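MucR Phosphodiesterase (Pseudomonas aeruginosa, PDB 5M1T) is a phosphodiesterase of the EAL-domain family that binds C2E and two magnesium ions. Local coordinates at residues Gln107-Leu110 against Trp111-Gly115; Leu84-Ala87 against Glu88-Leu92. One frame throughout, in Å; residues are numbered along the deposited sequence.

Contact 1: residues Gln107-Leu110 against Trp111-Gly115; sequences QMRL and WLDGG
Leu112 N donates to Met108 O at 2.8 Å, the shortest in a run of i to i+4 bonds through the last turns of helix 93-113. Trp111 N to Gln107 O and Asp113 N to Arg109 O continue the pattern, and side chains pair at the same spacing or one residue less.

Gln107 lies over one face of the indole. With its CG turned anti to the backbone N (chi1 -166°) and the chain bent at chi2, CG sits 3.5 Å from the centroid of the Trp111 six-membered ring, almost on the ring normal, as a CH-pi contact. The amide is tilted 55° from the ring plane and brings NE2 over the same face, toward the rim, where Gln107 NE2 comes 3.2 Å from Trp111 NE1; both are donors, so the pair is an approach and not a bond. Met108 takes the rim instead, its CE lying in the ring plane 3.7 Å from Trp111 CE3. Trp119 and Tyr50 meet the same indole edge-to-face.

On another side of the helix Arg109 grips Asp113 side-on. Arg109 NE reaches Asp113 OD2 at 3.1 Å and Arg109 NH2 reaches Asp113 OD1 at 2.9 Å, a two-pronged salt bridge with each carboxylate oxygen approached from above its plane. Leu112 CD1 lies over one guanidinium face, while NH1 turns to Ser147 O and Glu149, so the group is held by polar partners at both ends.

At the C-terminal end Gly114 N makes a weak bond to Leu110 O, Gly115 N returns to Leu112 O at 3.0 Å, and Gly115 adopts positive phi (97°), a backbone shape suited to glycine. This is a Schellman motif, here closing a helix of the EAL-domain barrel.

Contact 2: residues Leu84-Ala87 against Glu88-Leu92; sequences LPLA and EKTGL. With C2E (9,9'-[(2R,3R,3aS,5S,7aR,9R,10R,10aS,12S,14aR)-3,5,10,12-tetrahydroxy-5,12-dioxidooctahydro-2H,7H-difuro[3,2-d:3',2'-j][1,3,7,9,2,8]tetraoxadiphosphacyclododecine-2,9-diyl]bis(2-amino-1,9-dihydro-6H-purin-6-one)), chain C.
Leu86 O takes two bonds from one residue: Thr90 N at 3.0 Å and Thr90 OG1 at 2.6 Å arrive from opposite faces of the carbonyl plane. The hydroxyl can fold back this way because chi1 of 52° sets OG1 between the backbone N and the carbonyl carbon. It leaves Thr90 CG2 beside Leu86 CD1, 3.9 Å away. Thr90 OG1 also accepts a weak bond from Leu92 N at 3.4 Å, linking the last helical turn to the chain beyond it.

Earlier in helix 84-90, Leu84 O is met by Glu88 N at 2.8 Å and Pro85 O by Lys89 N at 3.0 Å. At the end of the helix Ala87 O receives a weak bond from Gly91 N, and a further backbone bond joins Ala87 to Ile93. Gly91 leaves helical geometry with positive phi (87°), and Ala87 CB packs loosely against Leu92 CB.

The carboxylate of Glu88 looks outside this turn: OE1 bonds to Ser126 OG and OE2 to Leu128 N, which gives each oxygen a neutral partner. Leu84 instead meets the bound C2E, its CD1 lying above the plane of a guanine base, toward the rim, 3.3 Å from C2E N31. The carbonyls of Leu84, Pro85 and Leu86 are thus satisfied within the turn, the carboxylate is spent on the neighbouring 126-128 region, and C2E is offered a methyl packed on its base, not a hydrogen bond, through Leu84.

The two contacts mark the ends of successive helices: contact 2 spans helix 84-90 and its exit, and contact 1 closes helix 93-113, which follows after a short link. They do not touch; their centres lie 31 Å apart and their nearest atoms about 18 Å. Contact 2 contributes Leu84 to the C2E pocket, with the Leu84 side chain about 10 Å from a magnesium ion, whereas the Gln107 side chain of contact 1 stays about 13 Å from C2E. Helix 93-113 thus starts beside contact 2, where Ile93 packs on Leu84, Ala87 and Glu88, and ends at contact 1, away from the ligand.

Contact 1: residues Gln107-Leu110 against Trp111-Gly115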
ATOM      1  N   GLN A 107      -0.430 -14.776 -20.809  1.00 25.37           N
ATOM      2  CA  GLN A 107      -1.455 -14.796 -21.823  1.00 26.17           C
ATOM      3  C   GLN A 107      -1.327 -13.665 -22.845  1.00 26.97           C
ATOM      4  O   GLN A 107      -1.489 -13.896 -24.051  1.00 26.84           O
ATOM      5  CB  GLN A 107      -2.827 -14.751 -21.181  1.00 26.22           C
ATOM      6  CG  GLN A 107      -3.932 -15.101 -22.136  1.00 26.97           C
ATOM      7  CD  GLN A 107      -3.781 -16.511 -22.713  1.00 27.59           C
ATOM      8  OE1 GLN A 107      -3.661 -17.492 -21.977  1.00 27.94           O
ATOM      9  NE2 GLN A 107      -3.775 -16.606 -24.020  1.00 27.70           N
ATOM     10  N   MET A 108      -1.054 -12.450 -22.378  1.00 26.82           N
ATOM     11  CA  MET A 108      -0.930 -11.323 -23.292  1.00 28.39           C
ATOM     12  C   MET A 108       0.250 -11.546 -24.250  1.00 29.12           C
ATOM     13  O   MET A 108       0.123 -11.347 -25.470  1.00 29.46           O
ATOM     14  CB  MET A 108      -0.789 -10.011 -22.514  1.00 29.61           C
ATOM     15  CG  MET A 108      -0.875  -8.739 -23.363  1.00 30.98           C
ATOM     16  SD  MET A 108      -2.318  -8.538 -24.458  1.00 32.85           S
ATOM     17  CE  MET A 108      -3.608  -8.710 -23.308  1.00 31.25           C
ATOM     18  N   ARG A 109       1.398 -11.969 -23.694  1.00 28.53           N
ATOM     19  CA  ARG A 109       2.547 -12.331 -24.498  1.00 28.29           C
ATOM     20  C   ARG A 109       2.164 -13.323 -25.602  1.00 27.74           C
ATOM     21  O   ARG A 109       2.454 -13.095 -26.758  1.00 27.61           O
ATOM     22  CB  ARG A 109       3.638 -12.906 -23.607  1.00 28.49           C
ATOM     23  CG  ARG A 109       4.963 -13.221 -24.293  1.00 29.16           C
ATOM     24  CD  ARG A 109       5.740 -11.982 -24.721  1.00 29.36           C
ATOM     25  NE  ARG A 109       5.512 -11.651 -26.118  1.00 30.20           N
ATOM     26  CZ  ARG A 109       5.624 -10.429 -26.651  1.00 30.89           C
ATOM     27  NH1 ARG A 109       5.933  -9.379 -25.897  1.00 30.96           N
ATOM     28  NH2 ARG A 109       5.400 -10.245 -27.955  1.00 30.69           N
ATOM     29  N   LEU A 110       1.517 -14.414 -25.225  1.00 27.58           N
ATOM     30  CA  LEU A 110       1.067 -15.440 -26.158  1.00 28.43           C
ATOM     31  C   LEU A 110       0.187 -14.849 -27.293  1.00 29.34           C
ATOM     32  O   LEU A 110       0.406 -15.084 -28.498  1.00 29.33           O
ATOM     33  CB  LEU A 110       0.318 -16.519 -25.376  1.00 28.70           C
ATOM     34  CG  LEU A 110      -0.147 -17.797 -26.074  1.00 30.21           C
ATOM     35  CD1 LEU A 110       0.986 -18.429 -26.860  1.00 31.66           C
ATOM     36  CD2 LEU A 110      -0.600 -18.848 -25.074  1.00 29.82           C
ATOM     37  N   TRP A 111      -0.780 -14.033 -26.899  1.00 29.34           N
ATOM     38  CA  TRP A 111      -1.621 -13.333 -27.846  1.00 30.24           C
ATOM     39  C   TRP A 111      -0.863 -12.402 -28.755  1.00 30.72           C
ATOM     40  O   TRP A 111      -1.184 -12.334 -29.938  1.00 30.44           O
ATOM     41  CB  TRP A 111      -2.694 -12.521 -27.129  1.00 30.09           C
ATOM     42  CG  TRP A 111      -3.799 -13.359 -26.576  1.00 30.55           C
ATOM     43  CD1 TRP A 111      -4.237 -14.551 -27.067  1.00 31.21           C
ATOM     44  CD2 TRP A 111      -4.636 -13.051 -25.449  1.00 29.83           C
ATOM     45  NE1 TRP A 111      -5.288 -15.007 -26.314  1.00 31.12           N
ATOM     46  CE2 TRP A 111      -5.551 -14.110 -25.314  1.00 29.97           C
ATOM     47  CE3 TRP A 111      -4.691 -11.982 -24.540  1.00 29.80           C
ATOM     48  CZ2 TRP A 111      -6.527 -14.139 -24.315  1.00 29.88           C
ATOM     49  CZ3 TRP A 111      -5.653 -12.003 -23.552  1.00 29.79           C
ATOM     50  CH2 TRP A 111      -6.562 -13.085 -23.444  1.00 29.76           C
ATOM     51  N   LEU A 112       0.073 -11.626 -28.207  1.00 31.02           N
ATOM     52  CA  LEU A 112       0.881 -10.731 -29.041  1.00 31.45           C
ATOM     53  C   LEU A 112       1.683 -11.540 -30.082  1.00 31.62           C
ATOM     54  O   LEU A 112       1.810 -11.148 -31.248  1.00 32.13           O
ATOM     55  CB  LEU A 112       1.829  -9.887 -28.195  1.00 31.33           C
ATOM     56  CG  LEU A 112       1.234  -8.732 -27.407  1.00 31.22           C
ATOM     57  CD1 LEU A 112       2.258  -8.223 -26.410  1.00 31.32           C
ATOM     58  CD2 LEU A 112       0.812  -7.610 -28.319  1.00 32.01           C
ATOM     59  N   ASP A 113       2.206 -12.675 -29.656  1.00 31.06           N
ATOM     60  CA  ASP A 113       2.983 -13.524 -30.543  1.00 31.59           C
ATOM     61  C   ASP A 113       2.066 -14.230 -31.554  1.00 32.09           C
ATOM     62  O   ASP A 113       2.523 -14.766 -32.530  1.00 31.84           O
ATOM     63  CB  ASP A 113       3.785 -14.538 -29.723  1.00 31.34           C
ATOM     64  CG  ASP A 113       4.871 -13.872 -28.823  1.00 31.97           C
ATOM     65  OD1 ASP A 113       5.521 -12.863 -29.266  1.00 32.81           O
ATOM     66  OD2 ASP A 113       5.087 -14.355 -27.671  1.00 29.90           O
ATOM     67  N   GLY A 114       0.766 -14.264 -31.275  1.00 32.60           N
ATOM     68  CA  GLY A 114      -0.227 -14.814 -32.188  1.00 32.94           C
ATOM     69  C   GLY A 114      -0.798 -13.724 -33.090  1.00 34.09           C
ATOM     70  O   GLY A 114      -1.683 -13.965 -33.911  1.00 34.88           O
ATOM     71  N   GLY A 115      -0.287 -12.511 -32.939  1.00 34.25           N
ATOM     72  CA  GLY A 115      -0.574 -11.458 -33.890  1.00 35.23           C
ATOM     73  C   GLY A 115      -1.699 -10.537 -33.475  1.00 34.62           C
ATOM     74  O   GLY A 115      -2.197  -9.818 -34.299  1.00 36.12           O
TER

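Contact 2: residues Leu84-Ala87 against Glu88-Leu92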
ATOM      1  N   LEU A  84     -13.159 -12.998  -2.562  1.00 28.70           N
ATOM      2  CA  LEU A  84     -12.098 -11.983  -2.491  1.00 28.10           C
ATOM      3  C   LEU A  84     -12.060 -11.166  -1.191  1.00 27.76           C
ATOM      4  O   LEU A  84     -10.995 -10.717  -0.801  1.00 27.71           O
ATOM      5  CB  LEU A  84     -12.140 -11.041  -3.698  1.00 28.38           C
ATOM      6  CG  LEU A  84     -11.516 -11.554  -5.002  1.00 28.21           C
ATOM      7  CD1 LEU A  84     -11.598 -10.471  -6.052  1.00 28.93           C
ATOM      8  CD2 LEU A  84     -10.063 -11.927  -4.827  1.00 28.84           C
ATOM      9  N   PRO A  85     -13.211 -10.955  -0.520  1.00 27.24           N
ATOM     10  CA  PRO A  85     -13.141 -10.270   0.762  1.00 27.26           C
ATOM     11  C   PRO A  85     -12.399 -11.069   1.851  1.00 27.31           C
ATOM     12  O   PRO A  85     -11.655 -10.489   2.637  1.00 26.45           O
ATOM     13  CB  PRO A  85     -14.618 -10.069   1.139  1.00 27.55           C
ATOM     14  CG  PRO A  85     -15.333 -10.111  -0.171  1.00 27.02           C
ATOM     15  CD  PRO A  85     -14.599 -11.161  -0.945  1.00 26.76           C
ATOM     16  N   LEU A  86     -12.609 -12.386   1.881  1.00 27.48           N
ATOM     17  CA  LEU A  86     -11.826 -13.279   2.726  1.00 27.42           C
ATOM     18  C   LEU A  86     -10.350 -13.249   2.332  1.00 26.87           C
ATOM     19  O   LEU A  86      -9.462 -13.246   3.186  1.00 25.84           O
ATOM     20  CB  LEU A  86     -12.360 -14.705   2.616  1.00 28.38           C
ATOM     21  CG  LEU A  86     -11.631 -15.781   3.414  1.00 29.46           C
ATOM     22  CD1 LEU A  86     -11.748 -15.449   4.909  1.00 30.46           C
ATOM     23  CD2 LEU A  86     -12.155 -17.200   3.130  1.00 29.83           C
ATOM     24  N   ALA A  87     -10.081 -13.221   1.032  1.00 26.37           N
ATOM     25  CA  ALA A  87      -8.708 -13.128   0.568  1.00 26.52           C
ATOM     26  C   ALA A  87      -8.053 -11.822   0.989  1.00 27.58           C
ATOM     27  O   ALA A  87      -6.868 -11.815   1.374  1.00 27.25           O
ATOM     28  CB  ALA A  87      -8.627 -13.311  -0.940  1.00 25.80           C
ATOM     29  N   GLU A  88      -8.814 -10.722   0.944  1.00 29.23           N
ATOM     30  CA  GLU A  88      -8.295  -9.398   1.352  1.00 30.57           C
ATOM     31  C   GLU A  88      -7.965  -9.399   2.840  1.00 32.85           C
ATOM     32  O   GLU A  88      -6.837  -9.066   3.224  1.00 33.47           O
ATOM     33  CB  GLU A  88      -9.290  -8.277   1.023  1.00 31.05           C
ATOM     34  CG  GLU A  88      -8.798  -6.857   1.300  1.00 31.28           C
ATOM     35  CD  GLU A  88      -7.981  -6.233   0.158  1.00 32.59           C
ATOM     36  OE1 GLU A  88      -7.368  -7.012  -0.659  1.00 32.37           O
ATOM     37  OE2 GLU A  88      -7.926  -4.960   0.105  1.00 30.49           O
ATOM     38  N   LYS A  89      -8.941  -9.789   3.664  1.00 34.27           N
ATOM     39  CA  LYS A  89      -8.795  -9.840   5.130  1.00 35.02           C
ATOM     40  C   LYS A  89      -7.652 -10.751   5.635  1.00 32.99           C
ATOM     41  O   LYS A  89      -6.986 -10.447   6.623  1.00 32.87           O
ATOM     42  CB  LYS A  89     -10.135 -10.270   5.753  1.00 38.21           C
ATOM     43  CG  LYS A  89     -10.084 -10.530   7.252  1.00 41.14           C
ATOM     44  CD  LYS A  89     -11.478 -10.712   7.876  1.00 43.83           C
ATOM     45  CE  LYS A  89     -12.093 -12.093   7.587  1.00 45.70           C
ATOM     46  NZ  LYS A  89     -13.585 -12.168   7.770  1.00 46.06           N
ATOM     47  N   THR A  90      -7.440 -11.870   4.959  1.00 30.84           N
ATOM     48  CA  THR A  90      -6.422 -12.852   5.356  1.00 29.39           C
ATOM     49  C   THR A  90      -5.054 -12.578   4.770  1.00 28.31           C
ATOM     50  O   THR A  90      -4.063 -13.076   5.269  1.00 28.31           O
ATOM     51  CB  THR A  90      -6.809 -14.268   4.910  1.00 28.91           C
ATOM     52  OG1 THR A  90      -7.136 -14.258   3.498  1.00 27.97           O
ATOM     53  CG2 THR A  90      -8.007 -14.770   5.749  1.00 28.74           C
ATOM     54  N   GLY A  91      -4.999 -11.793   3.699  1.00 27.40           N
ATOM     55  CA  GLY A  91      -3.740 -11.555   3.012  1.00 26.61           C
ATOM     56  C   GLY A  91      -3.435 -12.601   1.959  1.00 25.62           C
ATOM     57  O   GLY A  91      -2.424 -12.501   1.274  1.00 26.90           O
ATOM     58  N   LEU A  92      -4.294 -13.606   1.799  1.00 24.78           N
ATOM     59  CA  LEU A  92      -4.166 -14.547   0.668  1.00 24.10           C
ATOM     60  C   LEU A  92      -4.230 -13.839  -0.692  1.00 23.31           C
ATOM     61  O   LEU A  92      -3.703 -14.366  -1.679  1.00 22.57           O
ATOM     62  CB  LEU A  92      -5.267 -15.594   0.702  1.00 23.86           C
ATOM     63  CG  LEU A  92      -5.150 -16.681   1.719  1.00 24.75           C
ATOM     64  CD1 LEU A  92      -6.469 -17.428   1.690  1.00 25.13           C
ATOM     65  CD2 LEU A  92      -3.972 -17.611   1.422  1.00 25.22           C
TER
HETATM   66  P1  C2E C 701     -15.025  -5.343 -11.643  1.00 22.24           P
HETATM   67  O2P C2E C 701     -13.591  -4.895 -11.701  1.00 20.84           O
HETATM   68  O1P C2E C 701     -16.052  -4.233 -11.718  1.00 23.32           O
HETATM   69  O5' C2E C 701     -15.244  -6.373 -12.841  1.00 22.29           O
HETATM   70  C5' C2E C 701     -16.408  -6.324 -13.635  1.00 23.46           C
HETATM   71  C4' C2E C 701     -17.478  -7.244 -13.091  1.00 24.20           C
HETATM   72  O4' C2E C 701     -18.694  -7.004 -13.824  1.00 24.39           O
HETATM   73  C3' C2E C 701     -17.143  -8.712 -13.294  1.00 24.54           C
HETATM   74  O3' C2E C 701     -17.711  -9.463 -12.222  1.00 24.24           O
HETATM   75  C2' C2E C 701     -17.854  -9.077 -14.579  1.00 24.90           C
HETATM   76  O2' C2E C 701     -18.169 -10.466 -14.675  1.00 24.85           O
HETATM   77  C1' C2E C 701     -19.112  -8.234 -14.418  1.00 25.52           C
HETATM   78  N9  C2E C 701     -19.796  -7.939 -15.676  1.00 26.89           N
HETATM   79  C8  C2E C 701     -19.232  -7.592 -16.844  1.00 28.42           C
HETATM   80  N7  C2E C 701     -20.187  -7.387 -17.777  1.00 28.63           N
HETATM   81  C5  C2E C 701     -21.376  -7.591 -17.193  1.00 27.16           C
HETATM   82  C6  C2E C 701     -22.780  -7.537 -17.613  1.00 27.17           C
HETATM   83  O6  C2E C 701     -23.071  -7.220 -18.788  1.00 26.62           O
HETATM   84  N1  C2E C 701     -23.711  -7.829 -16.690  1.00 27.66           N
HETATM   85  C2  C2E C 701     -23.395  -8.169 -15.419  1.00 27.78           C
HETATM   86  N2  C2E C 701     -24.377  -8.458 -14.535  1.00 28.62           N
HETATM   87  N3  C2E C 701     -22.128  -8.225 -14.970  1.00 27.41           N
HETATM   88  C4  C2E C 701     -21.108  -7.958 -15.807  1.00 27.29           C
HETATM   89  P11 C2E C 701     -16.844 -10.580 -11.457  1.00 24.35           P
HETATM   90  O21 C2E C 701     -16.046 -11.361 -12.488  1.00 25.26           O
HETATM   91  O11 C2E C 701     -17.775 -11.487 -10.724  1.00 23.75           O
HETATM   92  O5A C2E C 701     -15.842  -9.806 -10.481  1.00 23.76           O
HETATM   93  C5A C2E C 701     -16.392  -8.965  -9.463  1.00 23.16           C
HETATM   94  C4A C2E C 701     -15.301  -8.096  -8.877  1.00 22.66           C
HETATM   95  O4A C2E C 701     -14.252  -8.896  -8.341  1.00 22.85           O
HETATM   96  C3A C2E C 701     -14.603  -7.252  -9.911  1.00 22.98           C
HETATM   97  O3A C2E C 701     -15.335  -6.086 -10.246  1.00 23.46           O
HETATM   98  C2A C2E C 701     -13.287  -6.941  -9.248  1.00 22.75           C
HETATM   99  O2A C2E C 701     -13.414  -5.888  -8.303  1.00 23.97           O
HETATM  100  C1A C2E C 701     -13.003  -8.211  -8.485  1.00 22.88           C
HETATM  101  N91 C2E C 701     -12.005  -9.042  -9.218  1.00 23.00           N
HETATM  102  C81 C2E C 701     -12.208  -9.923 -10.221  1.00 22.66           C
HETATM  103  N71 C2E C 701     -11.037 -10.504 -10.596  1.00 22.34           N
HETATM  104  C51 C2E C 701     -10.078  -9.978  -9.815  1.00 22.03           C
HETATM  105  C61 C2E C 701      -8.619 -10.128  -9.670  1.00 22.16           C
HETATM  106  O61 C2E C 701      -7.988 -10.908 -10.415  1.00 22.02           O
HETATM  107  N11 C2E C 701      -8.001  -9.392  -8.730  1.00 22.23           N
HETATM  108  C21 C2E C 701      -8.678  -8.532  -7.937  1.00 22.82           C
HETATM  109  N21 C2E C 701      -8.009  -7.821  -7.013  1.00 24.19           N
HETATM  110  N31 C2E C 701     -10.012  -8.338  -8.010  1.00 22.31           N
HETATM  111  C41 C2E C 701     -10.725  -9.021  -8.924  1.00 22.18           C